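Local coordinates for protein-L-isoaspartate O-methyltransferase beta-aspartate methyltransferase (Plasmodium falciparum, PDB 2PBF) that probably transfers a methyl group from S-adenosyl-L-methionine to isoaspartyl residues of damaged proteins, a first step in their repair, at residues K79-G90 / N107-E116; V180-I191 / L201-G209. All blocks are in the same frame, centred on the assembly; numbering follows the deposited sequence.

From the N terminus, the chain reaches strand 83-87, crosses through helix 93-101 and returns as strand 111-116. Contact 1 closes this beta-alpha-beta loop in the Rossmann-like sheet, of which 83-87 is the first strand along the chain. Strands 142-146 and 163-168 follow before contact 2 closes the shorter loop of hairpin 187-195/198-205, so the two contacts stand in series, neither nested nor crossed. Both belong to one seven-stranded sheet, in which strand 163-168 separates strand 83-87 from strand 187-195. The strand order 3-2-1-4-5-6-7 differs from the 3-2-1-4-5-7-6 usual in class I methyltransferases. Contact 1 supplies part of the cofactor site; contact 2 joins the parallel part of the sheet to the antiparallel edge.

Contact 1. Residues K79-G90 / N107-E116; sequences KPGSRAIDVGSG and NKNSYVIGLE. With SAH (S-adenosyl-L-homocysteine), chain C.
I85 and I113 lie side by side on neighbouring parallel strands, with I85 CG1 3.6 Å from I113 CG2. Because CG1 stands anti to the backbone N (chi1 178°), I85 CD1 runs on to within 3.9 Å of L115 CD2. Branched aliphatic residues suit this place: they pack on F163 and I166 of strand 163-168 and I145 of strand 142-146, and bring no polar group into a buried site. On the other face G114, lacking a side chain, leaves room for S89 CB. A backbone ladder runs from the S82 O bond to Y111 N as far as the G88 N bond to L115 O.

Toward the start of the strands the packing opens to solvent. The R83 guanidinium, 16° from parallel to the Y111 ring, approaches obliquely, R83 NH2 lying 3.4 Å from Y111 CD2; its charge also has L160 O, L162 O and the ring of F163. Beyond, G81 takes the left-handed position of a type II turn, and its N donates to S110 OG at 2.8 Å, a hydroxyl that is also hydrogen-bonded to M102 O. N107 OD1 makes an Asx turn with N109 N, and a water weakly links R83 NE to N109 O.

The other end is tight. L115 O accepts G88 N at 2.7 Å, and S89 N at 3.0 Å from 43° above the carbonyl plane. D86-G90 matches the glycine-rich loop of class I methyltransferases, G88 and G90 letting the cofactor lie close to the backbone. E116 OE1 receives O3' of S-adenosyl-L-homocysteine at 2.8 Å and is met by G90 N at 3.1 Å from above the carboxylate. OE2 takes V118 N and, at a very short separation, O2'. Backbone N-H groups on both oxygens are consistent with a carboxylate set to accept from both ribose hydroxyls, although the O2' distance is doubtful.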
loop_
_atom_site.group_PDB
_atom_site.type_symbol
_atom_site.label_atom_id
_atom_site.label_comp_id
_atom_site.label_asym_id
_atom_site.label_seq_id
_atom_site.Cartn_x
_atom_site.Cartn_y
_atom_site.Cartn_z
ATOM N N LYS A 79 8.708 9.528 -2.221
ATOM C CA LYS A 79 9.162 10.795 -2.823
ATOM C C LYS A 79 9.139 10.760 -4.348
ATOM O O LYS A 79 9.429 9.738 -4.953
ATOM C CB LYS A 79 10.563 11.157 -2.332
ATOM C CG LYS A 79 10.643 11.509 -0.830
ATOM C CD LYS A 79 10.085 12.923 -0.557
ATOM C CE LYS A 79 9.669 13.152 0.888
ATOM N NZ LYS A 79 10.820 13.345 1.845
ATOM N N PRO A 80 8.804 11.883 -4.982
ATOM C CA PRO A 80 8.909 11.823 -6.448
ATOM C C PRO A 80 10.349 11.451 -6.838
ATOM O O PRO A 80 11.298 11.939 -6.241
ATOM C CB PRO A 80 8.582 13.241 -6.894
ATOM C CG PRO A 80 7.847 13.856 -5.729
ATOM C CD PRO A 80 8.347 13.192 -4.492
ATOM N N GLY A 81 10.504 10.565 -7.803
ATOM C CA GLY A 81 11.838 10.172 -8.201
ATOM C C GLY A 81 12.153 8.830 -7.627
ATOM O O GLY A 81 13.109 8.200 -8.034
ATOM N N SER A 82 11.325 8.373 -6.690
ATOM C CA SER A 82 11.575 7.102 -6.020
ATOM C C SER A 82 10.738 5.961 -6.552
ATOM O O SER A 82 9.895 6.154 -7.443
ATOM C CB SER A 82 11.391 7.251 -4.511
ATOM O OG SER A 82 12.604 7.733 -3.930
ATOM N N ARG A 83 10.989 4.769 -6.009
ATOM C CA ARG A 83 10.320 3.540 -6.411
ATOM C C ARG A 83 9.617 2.909 -5.202
ATOM O O ARG A 83 10.243 2.666 -4.165
ATOM C CB ARG A 83 11.319 2.556 -7.011
ATOM C CG ARG A 83 12.195 3.153 -8.109
ATOM C CD ARG A 83 13.044 2.095 -8.787
ATOM N NE ARG A 83 12.312 1.311 -9.791
ATOM C CZ ARG A 83 12.202 -0.014 -9.785
ATOM N NH1 ARG A 83 12.763 -0.740 -8.808
ATOM N NH2 ARG A 83 11.522 -0.616 -10.746
ATOM N N ALA A 84 8.323 2.653 -5.362
ATOM C CA ALA A 84 7.455 2.068 -4.316
ATOM C C ALA A 84 6.766 0.806 -4.844
ATOM O O ALA A 84 6.492 0.680 -6.040
ATOM C CB ALA A 84 6.402 3.084 -3.877
ATOM N N ILE A 85 6.518 -0.147 -3.951
ATOM C CA ILE A 85 5.763 -1.347 -4.291
ATOM C C ILE A 85 4.711 -1.581 -3.205
ATOM O O ILE A 85 4.997 -1.462 -2.008
ATOM C CB ILE A 85 6.685 -2.602 -4.562
ATOM C CG1 ILE A 85 5.854 -3.856 -4.861
ATOM C CG2 ILE A 85 7.719 -2.832 -3.420
ATOM C CD1 ILE A 85 6.704 -5.009 -5.433
ATOM N N ASP A 86 3.492 -1.858 -3.649
ATOM C CA ASP A 86 2.372 -2.129 -2.759
ATOM C C ASP A 86 2.088 -3.598 -2.907
ATOM O O ASP A 86 1.590 -4.054 -3.959
ATOM C CB ASP A 86 1.155 -1.292 -3.159
ATOM C CG ASP A 86 -0.022 -1.451 -2.222
ATOM O OD1 ASP A 86 0.140 -1.945 -1.093
ATOM O OD2 ASP A 86 -1.147 -1.049 -2.615
ATOM N N VAL A 87 2.426 -4.342 -1.863
ATOM C CA VAL A 87 2.265 -5.777 -1.884
ATOM C C VAL A 87 0.900 -6.139 -1.292
ATOM O O VAL A 87 0.684 -5.982 -0.095
ATOM C CB VAL A 87 3.377 -6.487 -1.061
ATOM C CG1 VAL A 87 3.140 -8.033 -1.061
ATOM C CG2 VAL A 87 4.782 -6.131 -1.610
ATOM N N GLY A 88 -0.001 -6.639 -2.139
ATOM C CA GLY A 88 -1.371 -6.965 -1.729
ATOM C C GLY A 88 -2.212 -5.752 -2.012
ATOM O O GLY A 88 -2.875 -5.207 -1.115
ATOM N N SER A 89 -2.185 -5.307 -3.267
ATOM C CA SER A 89 -2.700 -3.990 -3.590
ATOM C C SER A 89 -4.232 -3.905 -3.448
ATOM O O SER A 89 -4.764 -2.818 -3.225
ATOM C CB SER A 89 -2.186 -3.515 -4.969
ATOM O OG SER A 89 -2.412 -4.495 -5.976
ATOM N N GLY A 90 -4.919 -5.047 -3.569
ATOM C CA GLY A 90 -6.327 -5.157 -3.197
ATOM C C GLY A 90 -7.242 -4.288 -4.022
ATOM O O GLY A 90 -7.323 -4.465 -5.239
ATOM N N ASN A 107 6.475 12.920 -13.067
ATOM C CA ASN A 107 7.842 12.465 -12.830
ATOM C C ASN A 107 8.089 11.055 -13.391
ATOM O O ASN A 107 7.593 10.046 -12.864
ATOM C CB ASN A 107 8.167 12.567 -11.343
ATOM C CG ASN A 107 9.657 12.501 -11.040
ATOM O OD1 ASN A 107 10.398 11.752 -11.647
ATOM N ND2 ASN A 107 10.090 13.293 -10.071
ATOM N N LYS A 108 8.887 10.985 -14.456
ATOM C CA LYS A 108 9.122 9.718 -15.173
ATOM C C LYS A 108 10.051 8.792 -14.421
ATOM O O LYS A 108 10.126 7.604 -14.732
ATOM C CB LYS A 108 9.683 9.983 -16.586
ATOM C CG LYS A 108 8.715 10.736 -17.495
ATOM C CD LYS A 108 9.382 11.180 -18.798
ATOM C CE LYS A 108 8.562 12.297 -19.460
ATOM N NZ LYS A 108 8.693 13.537 -18.605
ATOM N N ASN A 109 10.770 9.334 -13.446
ATOM C CA ASN A 109 11.640 8.524 -12.608
ATOM C C ASN A 109 10.901 7.887 -11.449
ATOM O O ASN A 109 11.373 6.905 -10.894
ATOM C CB ASN A 109 12.815 9.322 -12.064
ATOM C CG ASN A 109 13.849 9.645 -13.127
ATOM O OD1 ASN A 109 14.314 10.766 -13.196
ATOM N ND2 ASN A 109 14.204 8.678 -13.941
ATOM N N SER A 110 9.768 8.467 -11.075
ATOM C CA SER A 110 8.882 7.861 -10.074
ATOM C C SER A 110 8.379 6.547 -10.617
ATOM O O SER A 110 8.087 6.427 -11.809
ATOM C CB SER A 110 7.692 8.755 -9.794
ATOM O OG SER A 110 8.070 9.851 -8.997
ATOM N N TYR A 111 8.309 5.542 -9.751
ATOM C CA TYR A 111 7.772 4.282 -10.154
ATOM C C TYR A 111 6.895 3.662 -9.047
ATOM O O TYR A 111 7.320 3.561 -7.886
ATOM C CB TYR A 111 8.923 3.375 -10.529
ATOM C CG TYR A 111 8.505 2.072 -11.129
ATOM C CD1 TYR A 111 8.076 1.996 -12.455
ATOM C CD2 TYR A 111 8.538 0.912 -10.375
ATOM C CE1 TYR A 111 7.692 0.763 -13.007
ATOM C CE2 TYR A 111 8.151 -0.297 -10.909
ATOM C CZ TYR A 111 7.732 -0.368 -12.220
ATOM O OH TYR A 111 7.376 -1.597 -12.737
ATOM N N VAL A 112 5.685 3.239 -9.416
ATOM C CA VAL A 112 4.785 2.565 -8.470
ATOM C C VAL A 112 4.220 1.265 -9.051
ATOM O O VAL A 112 3.691 1.244 -10.168
ATOM C CB VAL A 112 3.642 3.495 -8.008
ATOM C CG1 VAL A 112 2.719 2.797 -6.971
ATOM C CG2 VAL A 112 4.209 4.784 -7.419
ATOM N N ILE A 113 4.334 0.178 -8.291
ATOM C CA ILE A 113 3.794 -1.107 -8.743
ATOM C C ILE A 113 2.933 -1.730 -7.640
ATOM O O ILE A 113 3.330 -1.720 -6.486
ATOM C CB ILE A 113 4.931 -2.080 -9.306
ATOM C CG1 ILE A 113 4.347 -3.302 -9.995
ATOM C CG2 ILE A 113 5.913 -2.550 -8.238
ATOM C CD1 ILE A 113 5.430 -4.176 -10.709
ATOM N N GLY A 114 1.734 -2.203 -7.997
ATOM C CA GLY A 114 0.912 -2.995 -7.090
ATOM C C GLY A 114 0.968 -4.463 -7.476
ATOM O O GLY A 114 0.810 -4.809 -8.638
ATOM N N LEU A 115 1.220 -5.333 -6.512
ATOM C CA LEU A 115 1.118 -6.776 -6.749
ATOM C C LEU A 115 -0.086 -7.325 -6.010
ATOM O O LEU A 115 -0.259 -7.068 -4.818
ATOM C CB LEU A 115 2.370 -7.498 -6.245
ATOM C CG LEU A 115 3.552 -7.810 -7.164
ATOM C CD1 LEU A 115 3.960 -6.666 -8.106
ATOM C CD2 LEU A 115 4.736 -8.251 -6.303
ATOM N N GLU A 116 -0.901 -8.098 -6.722
ATOM C CA GLU A 116 -2.094 -8.688 -6.153
ATOM C C GLU A 116 -2.237 -10.158 -6.596
ATOM O O GLU A 116 -2.251 -10.462 -7.802
ATOM C CB GLU A 116 -3.324 -7.854 -6.513
ATOM C CG GLU A 116 -4.629 -8.528 -6.198
ATOM C CD GLU A 116 -4.764 -8.853 -4.717
ATOM O OE1 GLU A 116 -4.322 -8.054 -3.868
ATOM O OE2 GLU A 116 -5.296 -9.917 -4.400
HETATM N N SAH C . -4.070 -2.394 0.504
HETATM C CA SAH C . -5.265 -3.240 0.255
HETATM C CB SAH C . -5.275 -4.380 1.241
HETATM C CG SAH C . -6.187 -5.478 0.709
HETATM S SD SAH C . -6.243 -6.886 1.820
HETATM C C SAH C . -6.584 -2.462 0.308
HETATM O O SAH C . -6.770 -1.666 1.231
HETATM O OXT SAH C . -7.469 -2.618 -0.571
HETATM C "C5'" SAH C . -4.653 -7.608 1.342
HETATM C "C4'" SAH C . -4.539 -8.080 -0.108
HETATM O "O4'" SAH C . -3.389 -8.876 -0.185
HETATM C "C3'" SAH C . -5.678 -8.932 -0.652
HETATM O "O3'" SAH C . -6.233 -8.289 -1.787
HETATM C "C2'" SAH C . -5.030 -10.263 -1.002
HETATM O "O2'" SAH C . -5.577 -10.837 -2.169
HETATM C "C1'" SAH C . -3.586 -9.851 -1.197
HETATM N N9 SAH C . -2.576 -10.909 -0.980
HETATM C C8 SAH C . -2.616 -11.882 -0.022
HETATM N N7 SAH C . -1.483 -12.615 -0.122
HETATM C C5 SAH C . -0.729 -12.148 -1.142
HETATM C C6 SAH C . 0.495 -12.551 -1.687
HETATM N N6 SAH C . 1.181 -13.585 -1.219
HETATM N N1 SAH C . 1.033 -11.838 -2.728
HETATM C C2 SAH C . 0.349 -10.756 -3.250
HETATM N N3 SAH C . -0.858 -10.393 -2.707
HETATM C C4 SAH C . -1.400 -11.069 -1.672
HETATM O O HOH W 1 12.348 3.802 -12.003
#

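Contact 2. Residues V180-I191 / L201-G209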
loop_
_atom_site.group_PDB
_atom_site.type_symbol
_atom_site.label_atom_id
_atom_site.label_comp_id
_atom_site.label_asym_id
_atom_site.label_seq_id
_atom_site.Cartn_x
_atom_site.Cartn_y
_atom_site.Cartn_z
ATOM N N VAL A 180 12.992 -8.156 1.924
ATOM C CA VAL A 180 14.290 -7.637 2.392
ATOM C C VAL A 180 15.258 -7.387 1.232
ATOM O O VAL A 180 16.027 -6.423 1.247
ATOM C CB VAL A 180 14.936 -8.558 3.485
ATOM C CG1 VAL A 180 16.420 -8.232 3.710
ATOM C CG2 VAL A 180 14.175 -8.443 4.771
ATOM N N ASP A 181 15.232 -8.255 0.232
ATOM C CA ASP A 181 16.128 -8.085 -0.922
ATOM C C ASP A 181 15.665 -7.023 -1.902
ATOM O O ASP A 181 16.464 -6.473 -2.648
ATOM C CB ASP A 181 16.330 -9.422 -1.644
ATOM C CG ASP A 181 17.107 -10.421 -0.798
ATOM O OD1 ASP A 181 17.743 -9.999 0.199
ATOM O OD2 ASP A 181 17.062 -11.614 -1.123
ATOM N N LEU A 182 14.369 -6.744 -1.901
ATOM C CA LEU A 182 13.787 -5.766 -2.814
ATOM C C LEU A 182 14.005 -4.368 -2.277
ATOM O O LEU A 182 13.808 -3.400 -2.977
ATOM C CB LEU A 182 12.304 -6.060 -3.046
ATOM C CG LEU A 182 11.934 -7.223 -3.976
ATOM C CD1 LEU A 182 10.432 -7.282 -4.153
ATOM C CD2 LEU A 182 12.608 -7.142 -5.344
ATOM N N LEU A 183 14.460 -4.285 -1.033
ATOM C CA LEU A 183 14.565 -3.040 -0.315
ATOM C C LEU A 183 15.852 -2.277 -0.645
ATOM O O LEU A 183 16.951 -2.832 -0.565
ATOM C CB LEU A 183 14.456 -3.341 1.184
ATOM C CG LEU A 183 14.240 -2.223 2.204
ATOM C CD1 LEU A 183 12.948 -1.459 1.897
ATOM C CD2 LEU A 183 14.213 -2.815 3.606
ATOM N N ALA A 184 15.708 -0.997 -0.993
ATOM C CA ALA A 184 16.848 -0.119 -1.264
ATOM C C ALA A 184 17.506 0.421 0.008
ATOM O O ALA A 184 16.897 0.461 1.091
ATOM C CB ALA A 184 16.434 1.056 -2.181
ATOM N N GLU A 185 18.754 0.851 -0.131
ATOM C CA GLU A 185 19.429 1.538 0.950
ATOM C C GLU A 185 18.566 2.716 1.386
ATOM O O GLU A 185 18.096 3.483 0.548
ATOM C CB GLU A 185 20.809 2.014 0.493
ATOM C CG GLU A 185 21.537 2.909 1.495
ATOM C CD GLU A 185 22.044 2.158 2.719
ATOM O OE1 GLU A 185 22.073 0.891 2.687
ATOM O OE2 GLU A 185 22.420 2.852 3.704
ATOM N N ASN A 186 18.349 2.835 2.697
ATOM C CA ASN A 186 17.519 3.890 3.285
ATOM C C ASN A 186 16.018 3.728 3.071
ATOM O O ASN A 186 15.234 4.568 3.537
ATOM C CB ASN A 186 17.929 5.289 2.797
ATOM C CG ASN A 186 19.352 5.656 3.165
ATOM O OD1 ASN A 186 20.046 6.327 2.385
ATOM N ND2 ASN A 186 19.802 5.224 4.343
ATOM N N GLY A 187 15.625 2.675 2.355
ATOM C CA GLY A 187 14.215 2.397 2.103
ATOM C C GLY A 187 13.536 1.931 3.379
ATOM O O GLY A 187 14.220 1.406 4.303
ATOM N N LYS A 188 12.212 2.141 3.444
ATOM C CA LYS A 188 11.348 1.587 4.499
ATOM C C LYS A 188 10.346 0.545 3.998
ATOM O O LYS A 188 9.734 0.714 2.935
ATOM C CB LYS A 188 10.612 2.705 5.245
ATOM C CG LYS A 188 11.433 3.271 6.385
ATOM C CD LYS A 188 11.077 4.679 6.757
ATOM C CE LYS A 188 12.023 5.119 7.883
ATOM N NZ LYS A 188 11.564 6.375 8.529
ATOM N N LEU A 189 10.178 -0.516 4.789
ATOM C CA LEU A 189 9.215 -1.597 4.544
ATOM C C LEU A 189 8.295 -1.623 5.753
ATOM O O LEU A 189 8.761 -1.689 6.895
ATOM C CB LEU A 189 9.935 -2.945 4.467
ATOM C CG LEU A 189 9.539 -4.255 3.755
ATOM C CD1 LEU A 189 10.487 -5.370 4.280
ATOM C CD2 LEU A 189 8.092 -4.715 3.862
ATOM N N ILE A 190 7.004 -1.536 5.485
ATOM C CA ILE A 190 5.933 -1.612 6.480
ATOM C C ILE A 190 5.199 -2.929 6.262
ATOM O O ILE A 190 4.678 -3.187 5.189
ATOM C CB ILE A 190 4.940 -0.421 6.308
ATOM C CG1 ILE A 190 5.605 0.907 6.675
ATOM C CG2 ILE A 190 3.608 -0.653 7.075
ATOM C CD1 ILE A 190 6.039 1.006 8.126
ATOM N N ILE A 191 5.171 -3.772 7.283
ATOM C CA ILE A 191 4.628 -5.103 7.112
ATOM C C ILE A 191 4.095 -5.680 8.423
ATOM O O ILE A 191 4.750 -5.564 9.447
ATOM C CB ILE A 191 5.707 -6.063 6.484
ATOM C CG1 ILE A 191 5.188 -7.495 6.396
ATOM C CG2 ILE A 191 7.065 -5.956 7.233
ATOM C CD1 ILE A 191 6.097 -8.427 5.585
ATOM N N LEU A 201 2.724 -4.881 13.389
ATOM C CA LEU A 201 3.178 -4.020 12.314
ATOM C C LEU A 201 4.613 -3.590 12.549
ATOM O O LEU A 201 4.905 -2.953 13.557
ATOM C CB LEU A 201 2.269 -2.786 12.154
ATOM C CG LEU A 201 2.428 -1.999 10.844
ATOM C CD1 LEU A 201 1.744 -2.723 9.682
ATOM C CD2 LEU A 201 1.843 -0.624 11.039
ATOM N N TYR A 202 5.478 -3.934 11.593
ATOM C CA TYR A 202 6.910 -3.654 11.632
ATOM C C TYR A 202 7.325 -2.607 10.613
ATOM O O TYR A 202 6.859 -2.607 9.475
ATOM C CB TYR A 202 7.717 -4.938 11.365
ATOM C CG TYR A 202 8.011 -5.731 12.604
ATOM C CD1 TYR A 202 7.101 -6.661 13.095
ATOM C CD2 TYR A 202 9.204 -5.531 13.304
ATOM C CE1 TYR A 202 7.366 -7.377 14.242
ATOM C CE2 TYR A 202 9.492 -6.231 14.453
ATOM C CZ TYR A 202 8.576 -7.155 14.926
ATOM O OH TYR A 202 8.886 -7.854 16.076
ATOM N N GLU A 203 8.200 -1.714 11.028
ATOM C CA GLU A 203 8.912 -0.853 10.098
ATOM C C GLU A 203 10.377 -1.299 9.975
ATOM O O GLU A 203 11.168 -1.200 10.923
ATOM C CB GLU A 203 8.806 0.607 10.517
ATOM C CG GLU A 203 9.553 1.555 9.606
ATOM C CD GLU A 203 9.410 2.977 10.060
ATOM O OE1 GLU A 203 8.263 3.487 10.078
ATOM O OE2 GLU A 203 10.451 3.581 10.411
ATOM N N ILE A 204 10.719 -1.798 8.798
ATOM C CA ILE A 204 12.044 -2.278 8.520
ATOM C C ILE A 204 12.788 -1.297 7.602
ATOM O O ILE A 204 12.247 -0.854 6.585
ATOM C CB ILE A 204 11.968 -3.686 7.947
ATOM C CG1 ILE A 204 11.242 -4.594 8.960
ATOM C CG2 ILE A 204 13.356 -4.191 7.631
ATOM C CD1 ILE A 204 10.500 -5.737 8.378
ATOM N N THR A 205 14.015 -0.947 7.990
ATOM C CA THR A 205 14.862 -0.004 7.244
ATOM C C THR A 205 16.203 -0.656 6.893
ATOM O O THR A 205 16.633 -1.575 7.572
ATOM C CB THR A 205 15.102 1.271 8.060
ATOM O OG1 THR A 205 13.862 1.704 8.644
ATOM C CG2 THR A 205 15.658 2.395 7.181
ATOM N N LYS A 206 16.845 -0.202 5.817
ATOM C CA LYS A 206 18.204 -0.652 5.469
ATOM C C LYS A 206 19.173 0.510 5.678
ATOM O O LYS A 206 18.916 1.626 5.206
ATOM C CB LYS A 206 18.252 -1.138 4.017
ATOM C CG LYS A 206 19.474 -1.975 3.652
ATOM C CD LYS A 206 19.240 -2.808 2.364
ATOM C CE LYS A 206 18.479 -4.095 2.645
ATOM N NZ LYS A 206 18.223 -4.861 1.397
ATOM N N LYS A 207 20.264 0.268 6.406
ATOM C CA LYS A 207 21.260 1.332 6.654
ATOM C C LYS A 207 22.717 0.951 6.322
ATOM O O LYS A 207 23.605 1.812 6.234
ATOM C CB LYS A 207 21.097 1.969 8.042
ATOM C CG LYS A 207 19.812 2.794 8.189
ATOM C CD LYS A 207 20.053 4.165 8.837
ATOM C CE LYS A 207 20.416 4.064 10.340
ATOM N NZ LYS A 207 20.468 5.395 11.018
ATOM N N ASN A 208 22.954 -0.343 6.139
ATOM C CA ASN A 208 23.988 -0.790 5.213
ATOM C C ASN A 208 23.433 -1.920 4.362
ATOM O O ASN A 208 23.165 -1.720 3.176
ATOM C CB ASN A 208 25.310 -1.143 5.910
ATOM C CG ASN A 208 26.336 0.015 5.852
ATOM O OD1 ASN A 208 26.635 0.649 6.869
ATOM N ND2 ASN A 208 26.871 0.287 4.652
ATOM N N GLY A 209 23.206 -3.079 4.973
ATOM C CA GLY A 209 22.670 -4.234 4.258
ATOM C C GLY A 209 21.711 -5.039 5.107
ATOM O O GLY A 209 22.033 -5.420 6.237
HETATM O O HOH W 2 8.441 5.977 9.263
#
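The Y202 ring meets I191 at its edge, where I191 O lies near the ring plane; K213 and R215 of strand 212-219 also touch the Y202 side chain. Y202 OH hydrogen-bonds E195 OE2, in the same beta hairpin. A second flat group, the E203 carboxylate, has K188 NZ as a salt-bridge partner 3.5 Å from OE2, while OE1 takes R73 and a water that also bonds K188 NZ.

Strands 187-191 and 201-205 run antiparallel. L189-I204 and I191-Y202 are the hydrogen-bonded pairs, with I204 N to L189 O at 2.7 Å. I204 suits the face it shares with L189 and I191: with CG1 anti to its carbonyl carbon (chi1 -58°), I204 CD1 comes 3.6 Å from I191 CG2. On the opposite face I190 CD1 rests 3.7 Å from E203 CB, and I190 CG2 is 3.8 Å from L201 CD1. Helix 64-74 packs against I190 and L201 here.

Past the strand, a long side chain ending in an ammonium group suits K206: V180 O, near the C-terminal end of helix 177-182, and L183 O just after it probably make a partly negative site. The K206 chain bends at chi3 (-82°), and NZ donates to L183 O at 3.1 Å and, nearly along the C=O axis, to V180 O at 2.7 Å.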